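Local atomic coordinates of glycoside hydrolase family protein (Novosphingobium sp. PP1Y, PDB entry 6Q2F), a protein that cleaves alpha-L-rhamnosidic bonds as a glycoside hydrolase, probably releasing terminal L-rhamnose from its glycoside substrates. Residues Leu153-Thr158 and Arg439-Gly444; Val167-Ser172 and Lys420-Leu425; Thr177-Thr182 and Ser312-Thr317; Gly210-Pro215 and Asp410-Leu415; Ala377-Tyr382 and Leu532-Gly537. All blocks are in the same frame, centred on the assembly; numbering follows the deposited sequence.

Interaction 1: Leu153-Thr158 and Arg439-Gly444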
# COMPACT_ATOMS: atom_id res chain seq x y z
N LEU A 153 7.00 21.28 14.38
CA LEU A 153 7.88 22.15 15.14
C LEU A 153 8.06 23.49 14.42
O LEU A 153 8.21 23.53 13.19
CB LEU A 153 9.23 21.45 15.36
CG LEU A 153 10.20 21.97 16.43
CD1 LEU A 153 9.66 21.75 17.83
CD2 LEU A 153 11.57 21.31 16.26
N VAL A 154 8.04 24.59 15.18
CA VAL A 154 8.29 25.93 14.66
C VAL A 154 9.18 26.65 15.67
O VAL A 154 9.34 26.22 16.81
CB VAL A 154 6.99 26.75 14.44
CG1 VAL A 154 6.20 26.23 13.22
CG2 VAL A 154 6.14 26.71 15.68
N TRP A 155 9.76 27.77 15.24
CA TRP A 155 10.73 28.41 16.11
C TRP A 155 10.92 29.87 15.73
O TRP A 155 10.71 30.25 14.57
CB TRP A 155 12.09 27.70 16.07
CG TRP A 155 12.64 27.60 14.69
CD1 TRP A 155 13.48 28.48 14.08
CD2 TRP A 155 12.39 26.56 13.75
NE1 TRP A 155 13.76 28.06 12.80
CE2 TRP A 155 13.10 26.87 12.58
CE3 TRP A 155 11.63 25.40 13.78
CZ2 TRP A 155 13.08 26.06 11.44
CZ3 TRP A 155 11.59 24.58 12.63
CH2 TRP A 155 12.32 24.93 11.48
N SER A 156 11.34 30.66 16.72
CA SER A 156 11.93 31.97 16.52
C SER A 156 13.35 31.93 17.06
O SER A 156 13.69 31.10 17.91
CB SER A 156 11.14 33.08 17.21
OG SER A 156 11.38 33.04 18.61
N GLU A 157 14.17 32.83 16.55
CA GLU A 157 15.56 32.94 16.91
C GLU A 157 16.00 34.32 17.33
O GLU A 157 15.58 35.30 16.80
CB GLU A 157 16.38 32.66 15.71
CG GLU A 157 16.76 31.24 15.50
CD GLU A 157 17.89 31.14 14.53
OE1 GLU A 157 18.70 32.11 14.46
OE2 GLU A 157 17.98 30.11 13.85
N THR A 158 16.88 34.38 18.30
CA THR A 158 17.35 35.67 18.78
C THR A 158 18.84 35.54 19.10
O THR A 158 19.35 34.45 19.34
CB THR A 158 16.55 36.13 20.01
OG1 THR A 158 15.15 36.04 19.72
CG2 THR A 158 16.87 37.57 20.36
N ARG A 439 22.93 32.49 21.06
CA ARG A 439 21.81 32.30 20.20
C ARG A 439 20.75 31.68 21.06
O ARG A 439 20.98 30.72 21.71
CB ARG A 439 22.16 31.38 19.08
CG ARG A 439 21.23 31.45 17.92
CD ARG A 439 22.06 31.16 16.72
NE ARG A 439 21.29 30.61 15.65
CZ ARG A 439 21.84 29.99 14.62
NH1 ARG A 439 23.14 29.84 14.53
NH2 ARG A 439 21.06 29.53 13.65
N VAL A 440 19.58 32.27 21.04
CA VAL A 440 18.48 31.78 21.81
C VAL A 440 17.41 31.31 20.86
O VAL A 440 16.93 32.04 20.04
CB VAL A 440 17.93 32.85 22.73
CG1 VAL A 440 16.86 32.29 23.63
CG2 VAL A 440 19.05 33.44 23.54
N LEU A 441 17.04 30.06 21.04
CA LEU A 441 16.06 29.42 20.23
C LEU A 441 14.80 29.17 20.99
O LEU A 441 14.81 28.51 22.00
CB LEU A 441 16.67 28.11 19.78
CG LEU A 441 16.06 27.29 18.68
CD1 LEU A 441 15.54 28.20 17.62
CD2 LEU A 441 17.13 26.42 18.10
N ARG A 442 13.71 29.70 20.48
CA ARG A 442 12.45 29.48 21.11
C ARG A 442 11.71 28.50 20.21
O ARG A 442 11.33 28.82 19.12
CB ARG A 442 11.66 30.75 21.30
CG ARG A 442 10.33 30.50 21.97
CD ARG A 442 9.62 31.78 22.34
NE ARG A 442 8.30 31.54 22.85
CZ ARG A 442 7.43 32.49 23.11
NH1 ARG A 442 7.75 33.75 22.90
NH2 ARG A 442 6.24 32.19 23.57
N LEU A 443 11.51 27.31 20.74
CA LEU A 443 10.81 26.26 20.02
C LEU A 443 9.35 26.25 20.43
O LEU A 443 9.03 26.40 21.62
CB LEU A 443 11.45 24.91 20.31
CG LEU A 443 12.94 24.83 20.00
CD1 LEU A 443 13.46 23.46 20.38
CD2 LEU A 443 13.17 25.11 18.52
N GLY A 444 8.47 26.08 19.46
CA GLY A 444 7.07 25.87 19.74
C GLY A 444 6.51 24.87 18.76
O GLY A 444 7.27 24.27 17.99
O HOH W 1 14.21 33.24 20.20
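Leu-153 to Thr-158 and Arg-439 to Gly-444 form an antiparallel ladder at one border of a four-stranded sheet, where the outermost strand 151-160 lies against strand 436-447. Three hydrogen-bonded pairs, Val-154 with Gly-444, Ser-156 with Arg-442 and Thr-158 with Val-440, each exchange two backbone bonds. Gly-444 N, for example, reaches Val-154 O at 2.8 Å. Trp-155 and Glu-157 lie on one face of the sheet with Leu-441 and Leu-443. Trp-155 CB touches two leucine methyls, 3.7 Å from Leu-443 CD2 and 3.8 Å from Leu-441 CD1. With CG of Trp-155 set between its own backbone N and carbonyl carbon (chi1 56°), the indole leaves the partner strand instead of lying across it. Farther along this face a salt bridge crosses the strands. Arg-439 NH2 gives Glu-157 OE2 a nearly straight bond of 3.1 Å, within the guanidinium plane but from above the carboxylate plane. The second link, from Arg-439 NE to Glu-157 OE1 at 3.2 Å, is weak and bent; the two flat groups are turned 48° apart, so they do not pair squarely. Over the opposite face one water donates to Val-440 O (3.0 Å from the water O) and to Ser-156 OG, and also meets Thr-158 OG1. Ser-156 OG bonds Ala-171 O as well, while the extended Arg-442 reaches Glu-208 in a salt bridge. On its far side strand 436-447 pairs with strand 206-217, and the Trp-155 ring rests on Thr-536 in the loop ahead of helix 543-575.

Interaction 2: Val167-Ser172 and Lys420-Leu425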
# COMPACT_ATOMS: atom_id res chain seq x y z
N VAL A 167 16.68 41.48 27.62
CA VAL A 167 15.70 42.53 27.83
C VAL A 167 14.59 42.36 26.80
O VAL A 167 14.85 42.07 25.62
CB VAL A 167 16.32 43.93 27.72
CG1 VAL A 167 15.27 45.00 28.01
CG2 VAL A 167 17.51 44.07 28.67
N GLY A 168 13.36 42.54 27.25
CA GLY A 168 12.22 42.43 26.37
C GLY A 168 11.72 41.01 26.22
O GLY A 168 11.95 40.13 27.05
N ARG A 169 11.03 40.79 25.12
CA ARG A 169 10.31 39.55 24.90
C ARG A 169 10.95 38.72 23.81
O ARG A 169 11.35 39.24 22.77
CB ARG A 169 8.85 39.84 24.55
CG ARG A 169 8.06 40.41 25.70
CD ARG A 169 6.59 40.36 25.35
NE ARG A 169 6.22 41.17 24.20
CZ ARG A 169 5.92 42.46 24.27
NH1 ARG A 169 5.92 43.09 25.44
NH2 ARG A 169 5.61 43.13 23.17
N LEU A 170 11.05 37.42 24.06
CA LEU A 170 11.36 36.47 23.01
C LEU A 170 10.21 36.44 22.01
O LEU A 170 9.08 36.13 22.37
CB LEU A 170 11.58 35.07 23.58
CG LEU A 170 12.99 34.68 24.00
CD1 LEU A 170 13.01 33.23 24.43
CD2 LEU A 170 13.97 34.92 22.86
N ALA A 171 10.52 36.79 20.76
CA ALA A 171 9.53 36.70 19.68
C ALA A 171 8.84 35.35 19.69
O ALA A 171 9.48 34.30 19.77
CB ALA A 171 10.21 36.93 18.32
N SER A 172 7.52 35.38 19.63
CA SER A 172 6.73 34.17 19.57
C SER A 172 7.03 33.40 18.28
O SER A 172 7.19 34.01 17.22
CB SER A 172 5.24 34.51 19.64
OG SER A 172 4.89 35.09 20.89
N LYS A 420 8.67 33.69 30.75
CA LYS A 420 7.43 34.05 31.41
C LYS A 420 6.32 34.20 30.37
O LYS A 420 6.57 34.53 29.21
CB LYS A 420 7.58 35.36 32.18
CG LYS A 420 8.83 35.43 33.04
CD LYS A 420 8.75 34.46 34.21
CE LYS A 420 10.14 34.12 34.72
NZ LYS A 420 10.10 33.63 36.13
N ALA A 421 5.08 33.96 30.81
CA ALA A 421 3.91 34.17 29.94
C ALA A 421 3.95 35.53 29.26
O ALA A 421 3.45 35.68 28.14
CB ALA A 421 2.62 34.02 30.75
N ASP A 422 4.54 36.53 29.93
CA ASP A 422 4.69 37.85 29.34
C ASP A 422 5.43 37.82 28.01
O ASP A 422 5.28 38.75 27.22
CB ASP A 422 5.43 38.78 30.31
CG ASP A 422 5.53 40.20 29.80
OD1 ASP A 422 5.01 40.48 28.69
OD2 ASP A 422 6.14 41.05 30.49
N GLY A 423 6.19 36.75 27.75
CA GLY A 423 7.12 36.72 26.64
C GLY A 423 8.54 37.09 27.02
O GLY A 423 9.45 36.89 26.21
N THR A 424 8.74 37.60 28.22
CA THR A 424 10.06 38.00 28.68
C THR A 424 10.87 36.79 29.11
O THR A 424 10.33 35.75 29.51
CB THR A 424 9.93 38.98 29.85
OG1 THR A 424 9.19 38.35 30.90
CG2 THR A 424 9.21 40.26 29.40
N LEU A 425 12.19 36.94 29.04
CA LEU A 425 13.13 35.89 29.42
C LEU A 425 14.05 36.43 30.50
O LEU A 425 14.75 37.42 30.28
CB LEU A 425 13.94 35.42 28.21
CG LEU A 425 14.95 34.29 28.41
CD1 LEU A 425 14.23 32.97 28.55
CD2 LEU A 425 15.92 34.27 27.25
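Gly-423 and Leu-170 tie together two surface loops, the second of which is folded as a type I beta turn from Lys-420 to Gly-423. Lys-420 starts the turn, its O taking the closing bond from Gly-423 N at 2.7 Å. Asp-422 follows, with CG anti to the backbone N (chi1 -176°), which brings the carboxylate across the Arg-169 chain at about a right angle, OD1 nearest to its CD. Asp-422 OD1 stays 4.3 Å from Arg-169 NH1, opposite charges near each other but beyond a salt bridge. Gly-423 leaves the turn with a positive phi, where a beta carbon would collide with the Asp-422 carbonyl oxygen. Its own O accepts a short, bent bond of 2.7 Å from Leu-170 N, the one hydrogen bond that joins the loops. Thr-424 runs past Gly-168, its CA 3.3 Å from Gly-168 O in a CA-H...O contact, and sets its methyl CG2 beside Arg-169 CG. Leu-425 then turns inward to a buried apolar patch, where Leu-170 also touches Leu-419 and Val-440 of strand 436-447. The two leucines meet there at their branch ends, Leu-425 CD2 lying 4.2 Å from Leu-170 CD1.

Interaction 3: Thr177-Thr182 and Ser312-Thr317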
# COMPACT_ATOMS: atom_id res chain seq x y z
N THR A 177 -1.28 27.76 10.84
CA THR A 177 -1.59 26.41 10.40
C THR A 177 -1.01 26.19 9.00
O THR A 177 -1.20 27.01 8.10
CB THR A 177 -3.10 26.21 10.42
OG1 THR A 177 -3.55 26.24 11.78
CG2 THR A 177 -3.47 24.88 9.79
N GLY A 178 -0.30 25.08 8.81
CA GLY A 178 0.42 24.86 7.58
C GLY A 178 1.59 23.92 7.80
O GLY A 178 1.74 23.34 8.87
N PRO A 179 2.44 23.76 6.77
CA PRO A 179 3.45 22.68 6.81
C PRO A 179 4.78 23.08 7.44
O PRO A 179 5.56 22.20 7.82
CB PRO A 179 3.63 22.34 5.32
CG PRO A 179 3.38 23.64 4.61
CD PRO A 179 2.28 24.31 5.41
N PHE A 180 5.10 24.36 7.45
CA PHE A 180 6.37 24.79 7.96
C PHE A 180 6.41 26.26 8.32
O PHE A 180 6.03 27.07 7.52
CB PHE A 180 7.38 24.50 6.89
CG PHE A 180 8.75 24.91 7.21
CD1 PHE A 180 9.19 26.17 6.93
CD2 PHE A 180 9.63 24.01 7.74
CE1 PHE A 180 10.46 26.54 7.20
CE2 PHE A 180 10.91 24.37 8.02
CZ PHE A 180 11.33 25.63 7.75
N GLN A 181 6.86 26.59 9.51
CA GLN A 181 6.98 27.97 9.94
C GLN A 181 5.74 28.79 9.64
O GLN A 181 4.69 28.53 10.15
CB GLN A 181 8.28 28.63 9.48
CG GLN A 181 9.54 28.07 10.11
CD GLN A 181 9.71 28.47 11.55
OE1 GLN A 181 8.87 28.26 12.35
NE2 GLN A 181 10.81 29.09 11.85
N THR A 182 5.91 29.81 8.82
CA THR A 182 4.83 30.68 8.43
C THR A 182 4.02 30.24 7.22
O THR A 182 3.07 30.89 6.90
CB THR A 182 5.36 32.09 8.07
OG1 THR A 182 6.43 31.98 7.16
CG2 THR A 182 5.86 32.77 9.25
N SER A 312 10.26 21.54 -2.88
CA SER A 312 9.07 20.94 -2.37
C SER A 312 8.19 21.96 -1.75
O SER A 312 8.43 23.12 -1.88
CB SER A 312 9.43 19.90 -1.32
OG SER A 312 9.83 20.49 -0.12
N ASN A 313 7.19 21.49 -1.05
CA ASN A 313 6.25 22.32 -0.35
C ASN A 313 6.84 23.01 0.86
O ASN A 313 6.21 23.82 1.45
CB ASN A 313 4.96 21.58 -0.01
CG ASN A 313 5.13 20.59 1.11
OD1 ASN A 313 6.06 19.83 1.10
ND2 ASN A 313 4.24 20.61 2.05
N VAL A 314 8.06 22.67 1.22
CA VAL A 314 8.73 23.34 2.32
C VAL A 314 10.08 23.78 1.84
O VAL A 314 10.53 23.29 0.85
CB VAL A 314 8.85 22.49 3.57
CG1 VAL A 314 7.49 22.19 4.12
CG2 VAL A 314 9.65 21.25 3.28
N PRO A 315 10.72 24.71 2.51
CA PRO A 315 12.01 25.19 2.01
C PRO A 315 13.03 24.07 1.90
O PRO A 315 12.88 23.00 2.48
CB PRO A 315 12.43 26.23 3.06
CG PRO A 315 11.16 26.67 3.69
CD PRO A 315 10.27 25.47 3.69
N THR A 316 14.08 24.33 1.13
CA THR A 316 15.19 23.39 0.95
C THR A 316 16.48 24.09 1.34
O THR A 316 16.81 25.14 0.79
CB THR A 316 15.28 22.89 -0.49
OG1 THR A 316 14.10 22.14 -0.82
CG2 THR A 316 16.50 22.00 -0.66
N THR A 317 17.20 23.52 2.30
CA THR A 317 18.49 24.03 2.73
C THR A 317 19.57 23.04 2.31
O THR A 317 19.41 21.84 2.51
CB THR A 317 18.51 24.25 4.24
OG1 THR A 317 17.49 25.21 4.58
CG2 THR A 317 19.86 24.76 4.68
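Phe-180 and Pro-315 come at each other from opposite directions, and the proline lays its ring edge over one face of the phenyl. Pro-315 CD sits 3.8 Å from the centroid of the Phe-180 ring, 24° off the ring normal, in a CH-pi contact displaced toward the CD1-CE1 side; Pro-315 CG follows at 3.6 Å from Phe-180 CE1. The ring reaches this place because its CG stands anti to the backbone N (chi1 178°). Nearer the backbone, Val-314 CG1 packs 3.6 Å from Phe-180 CB and also touches Pro-179 CB. Pro-315 leads directly into strand 316-325, the outermost strand of a four-stranded antiparallel sheet whose strand order is that of the C-terminal galactose-binding-like domain, consistent with a beta-sandwich of the same kind. The loop 177-182 thus lies against the entry to that sheet. Phe-180 also meets Phe-388 edge-to-face and touches Tyr-382 of helix 382-385. A serine at Phe-180 would probably leave the Pro-315 ring without its aromatic partner and open a gap beside Phe-388 and Tyr-382. Ser-312 OG donates to Val-314 O at 3.0 Å, holding the bend of its own loop. On the solvent side, the Asn-313 amide slants across Pro-179, with ND2 3.7 Å from Pro-179 CB.

Interaction 4: Gly210-Pro215 and Asp410-Leu415; sequences GVLAFP and DSVIDL
The Phe-214 ring has Val-412 CG2 set obliquely to it, and the closest touch is at the root of the side chain, 3.8 Å from Phe-214 CB. Phe-214 CG lies between its backbone N and carbonyl carbon (chi1 49°), which carries the ring itself away from the partner segment. The proline ring next door is met at CD, where Ser-411 CB packs tightly at 3.5 Å from Pro-215 CD. The flat carboxylate of Asp-414 brings OD1 near Val-211 O, but both are acceptors; OD1 is satisfied by Thr-416 OG1, and OD2 forms a salt bridge with Arg-529. Between these ends runs a short antiparallel ladder. Ile-413 N gives Ala-213 O a short bond of 2.6 Å, almost in line with the carbonyl, and Ala-213 N returns one to Ile-413 O at 2.9 Å. Leu-415 N adds a more bent bond to Val-211 O at 2.8 Å. On the face of Ala-213, its methyl meets the Leu-415 branch, CB to CD1 3.6 Å; on the other, Leu-212 CB lies against Val-412 CG1. Strand 413-414 is the outermost of the four-stranded sheet at this border. Strand 206-217 stands next to it and bonds on its far side to strand 436-447, whose Trp-438 touches both Pro-215 and Ile-413.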
# COMPACT_ATOMS: atom_id res chain seq x y z
N GLY A 210 9.97 24.71 24.20
CA GLY A 210 11.04 25.03 25.11
C GLY A 210 11.88 26.17 24.57
O GLY A 210 11.67 26.67 23.47
N VAL A 211 12.86 26.56 25.39
CA VAL A 211 13.81 27.61 25.04
C VAL A 211 15.20 27.05 25.25
O VAL A 211 15.52 26.54 26.33
CB VAL A 211 13.59 28.87 25.89
CG1 VAL A 211 14.45 30.01 25.39
CG2 VAL A 211 12.13 29.25 25.84
N LEU A 212 16.02 27.14 24.22
CA LEU A 212 17.40 26.68 24.28
C LEU A 212 18.31 27.85 23.93
O LEU A 212 17.97 28.70 23.10
CB LEU A 212 17.65 25.52 23.32
CG LEU A 212 16.75 24.31 23.49
CD1 LEU A 212 16.97 23.36 22.33
CD2 LEU A 212 17.00 23.63 24.85
N ALA A 213 19.45 27.89 24.60
CA ALA A 213 20.49 28.85 24.28
C ALA A 213 21.80 28.10 24.12
O ALA A 213 22.04 27.09 24.79
CB ALA A 213 20.62 29.93 25.36
N PHE A 214 22.64 28.60 23.23
CA PHE A 214 23.92 27.97 22.97
C PHE A 214 24.84 28.99 22.35
O PHE A 214 24.38 29.89 21.64
CB PHE A 214 23.75 26.75 22.05
CG PHE A 214 22.92 27.01 20.82
CD1 PHE A 214 23.52 27.46 19.66
CD2 PHE A 214 21.55 26.81 20.83
CE1 PHE A 214 22.77 27.70 18.51
CE2 PHE A 214 20.80 27.05 19.69
CZ PHE A 214 21.41 27.50 18.53
N PRO A 215 26.14 28.90 22.62
CA PRO A 215 27.09 29.85 22.03
C PRO A 215 27.26 29.58 20.55
O PRO A 215 27.12 28.46 20.07
CB PRO A 215 28.39 29.59 22.80
CG PRO A 215 27.98 28.78 24.01
CD PRO A 215 26.79 28.00 23.58
N ASP A 410 27.10 19.91 24.68
CA ASP A 410 27.22 20.24 26.10
C ASP A 410 27.06 21.73 26.37
O ASP A 410 26.72 22.11 27.49
CB ASP A 410 28.56 19.75 26.64
CG ASP A 410 28.69 18.24 26.57
OD1 ASP A 410 27.67 17.55 26.81
OD2 ASP A 410 29.79 17.74 26.26
N SER A 411 27.29 22.57 25.35
CA SER A 411 27.11 24.01 25.51
C SER A 411 25.65 24.43 25.53
O SER A 411 25.36 25.55 25.95
CB SER A 411 27.81 24.76 24.37
OG SER A 411 29.10 24.27 24.14
N VAL A 412 24.74 23.58 25.05
CA VAL A 412 23.34 24.00 24.93
C VAL A 412 22.71 24.06 26.31
O VAL A 412 22.83 23.12 27.11
CB VAL A 412 22.56 23.05 24.01
CG1 VAL A 412 21.09 23.46 23.98
CG2 VAL A 412 23.16 23.07 22.61
N ILE A 413 22.02 25.16 26.59
CA ILE A 413 21.39 25.40 27.88
C ILE A 413 19.88 25.42 27.71
O ILE A 413 19.36 26.03 26.77
CB ILE A 413 21.87 26.72 28.51
CG1 ILE A 413 23.38 26.67 28.79
CG2 ILE A 413 21.13 27.01 29.80
CD1 ILE A 413 23.94 28.01 29.23
N ASP A 414 19.18 24.77 28.62
CA ASP A 414 17.72 24.74 28.62
C ASP A 414 17.21 25.89 29.47
O ASP A 414 17.22 25.82 30.70
CB ASP A 414 17.22 23.40 29.16
CG ASP A 414 15.73 23.24 28.98
OD1 ASP A 414 15.04 24.24 28.68
OD2 ASP A 414 15.23 22.10 29.15
N LEU A 415 16.72 26.94 28.82
CA LEU A 415 16.15 28.10 29.49
C LEU A 415 14.63 28.04 29.59
O LEU A 415 14.00 29.08 29.81
CB LEU A 415 16.55 29.38 28.75
CG LEU A 415 18.03 29.67 28.61
CD1 LEU A 415 18.25 30.96 27.82
CD2 LEU A 415 18.65 29.79 29.99

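Interaction 5: Ala377-Tyr382 and Leu532-Gly537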
# COMPACT_ATOMS: atom_id res chain seq x y z
N ALA A 377 27.95 27.07 8.06
CA ALA A 377 27.50 25.75 7.64
C ALA A 377 26.24 25.39 8.41
O ALA A 377 26.22 25.45 9.64
CB ALA A 377 28.60 24.71 7.89
N LEU A 378 25.20 25.02 7.68
CA LEU A 378 23.95 24.58 8.29
C LEU A 378 23.81 23.07 8.10
O LEU A 378 24.56 22.44 7.34
CB LEU A 378 22.75 25.32 7.68
CG LEU A 378 22.29 26.67 8.27
CD1 LEU A 378 23.46 27.58 8.49
CD2 LEU A 378 21.26 27.36 7.37
N VAL A 379 22.85 22.48 8.81
CA VAL A 379 22.54 21.08 8.57
C VAL A 379 22.08 20.93 7.13
O VAL A 379 21.09 21.53 6.71
CB VAL A 379 21.49 20.57 9.55
CG1 VAL A 379 21.05 19.17 9.14
CG2 VAL A 379 22.06 20.57 10.98
N ASP A 380 22.82 20.14 6.36
CA ASP A 380 22.47 19.93 4.97
C ASP A 380 21.13 19.21 4.87
O ASP A 380 20.93 18.16 5.50
CB ASP A 380 23.57 19.13 4.27
CG ASP A 380 23.25 18.86 2.83
OD1 ASP A 380 22.92 19.83 2.12
OD2 ASP A 380 23.30 17.68 2.42
N ARG A 381 20.21 19.80 4.11
CA ARG A 381 18.87 19.25 3.90
C ARG A 381 18.16 18.93 5.22
O ARG A 381 17.56 17.87 5.39
CB ARG A 381 18.92 18.03 2.97
CG ARG A 381 18.65 18.45 1.52
CD ARG A 381 19.23 17.49 0.55
NE ARG A 381 20.67 17.35 0.72
CZ ARG A 381 21.39 16.51 -0.02
NH1 ARG A 381 20.78 15.77 -0.93
NH2 ARG A 381 22.70 16.40 0.16
N TYR A 382 18.20 19.91 6.14
CA TYR A 382 17.64 19.68 7.47
C TYR A 382 16.12 19.54 7.42
O TYR A 382 15.54 18.78 8.20
CB TYR A 382 18.06 20.80 8.44
CG TYR A 382 17.17 22.03 8.45
CD1 TYR A 382 16.04 22.09 9.26
CD2 TYR A 382 17.47 23.13 7.66
CE1 TYR A 382 15.22 23.21 9.27
CE2 TYR A 382 16.67 24.26 7.67
CZ TYR A 382 15.55 24.29 8.48
OH TYR A 382 14.74 25.42 8.48
N LEU A 532 18.11 19.37 19.62
CA LEU A 532 16.97 20.04 18.97
C LEU A 532 17.36 21.12 17.97
O LEU A 532 16.67 21.24 16.95
CB LEU A 532 16.03 20.62 20.04
CG LEU A 532 15.41 19.59 20.98
CD1 LEU A 532 14.46 20.26 21.95
CD2 LEU A 532 14.70 18.50 20.21
N PRO A 533 18.42 21.93 18.18
CA PRO A 533 18.72 22.96 17.17
C PRO A 533 18.96 22.41 15.78
O PRO A 533 18.73 23.13 14.80
CB PRO A 533 19.98 23.63 17.74
CG PRO A 533 19.87 23.44 19.20
CD PRO A 533 19.30 22.06 19.36
N ALA A 534 19.38 21.15 15.67
CA ALA A 534 19.53 20.53 14.35
C ALA A 534 18.20 20.47 13.61
O ALA A 534 18.18 20.53 12.37
CB ALA A 534 20.11 19.12 14.51
N LEU A 535 17.10 20.31 14.33
CA LEU A 535 15.78 20.28 13.70
C LEU A 535 15.44 21.61 13.03
O LEU A 535 14.53 21.66 12.20
CB LEU A 535 14.70 19.96 14.73
CG LEU A 535 14.76 18.59 15.37
CD1 LEU A 535 13.95 18.58 16.65
CD2 LEU A 535 14.21 17.56 14.39
N THR A 536 16.15 22.69 13.39
CA THR A 536 15.92 24.00 12.81
C THR A 536 17.03 24.44 11.87
O THR A 536 17.02 25.58 11.41
CB THR A 536 15.76 25.05 13.91
OG1 THR A 536 17.04 25.32 14.48
CG2 THR A 536 14.83 24.54 15.00
N GLY A 537 18.00 23.57 11.57
CA GLY A 537 19.08 23.89 10.66
C GLY A 537 20.42 24.12 11.32
O GLY A 537 21.44 24.12 10.62
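Leu-378 and Val-379 receive the carbonyl of Gly-537, which follows the helix-like turn 532-535. Leu-378 lays CB 3.4 Å from Gly-537 O. Next to it, Val-379 N donates to the same oxygen at 2.8 Å in a nearly straight bond (173°), tilted from the carbonyl plane. The Val-379 methyl CG2 flanks that carbonyl and lies 4.3 Å from Ala-534 CB. Asp-380 points away, and Arg-381 grips it from the N-cap position of the following helix: Arg-381 NH2 meets the syn lone pair of Asp-380 OD2 at 2.7 Å, close to the guanidinium plane. Asp-380 OD1 is held by Lys-307 and by Ser-319 N, which ties this bend to strands 303-308 and 316-325, one from each of two sheets. Tyr-382 carries most of the remaining contact. Its ring lies over the Thr-536 to Gly-537 peptide link, with Gly-537 CA 3.6 Å from the Tyr-382 ring centroid, 18° off the ring normal. Leu-535 O comes to the ring edge, 3.3 Å from Tyr-382 CD1. Within the turn, Thr-536 OG1 donates to Pro-533 O at 2.8 Å and probably steadies the peptide that the ring covers. An alanine in place of Tyr-382 is likely to strip this peptide of its aromatic cover and let the turn shift against Val-379. The lack of a side chain on Gly-537 matters too, because a beta carbon would press on the ring at CE2. The arrangement is an aromatic-glycine CH-pi packing, joining the start of helix 382-385 to the loop ahead of helix 543-575.

How the interactions relate
Interactions 1 and 4 are the two borders of one four-stranded sheet, their centres 11 Å apart, joined through strands 436-447 and 206-217 by Leu-441 N to Leu-212 O (2.6 Å). Interaction 2 covers one face of that sheet, where Leu-170 CD1 packs 3.7 Å from Val-211 CG1. Interaction 5 lies on the opposite face: Thr-536 CG2 packs on Trp-155 CD2 at 3.4 Å, and Leu-532 on Leu-212. Interaction 3 adjoins interaction 5, with Phe-180 CZ 3.5 Å from Tyr-382 OH, and Phe-180 also lies beside Trp-155. Interactions 2 and 3 do not touch. None of the ten segments supplies a ligand of the sodium ion, held by Asp-503, Ser-504, Glu-583, Glu-586 and Glu-644.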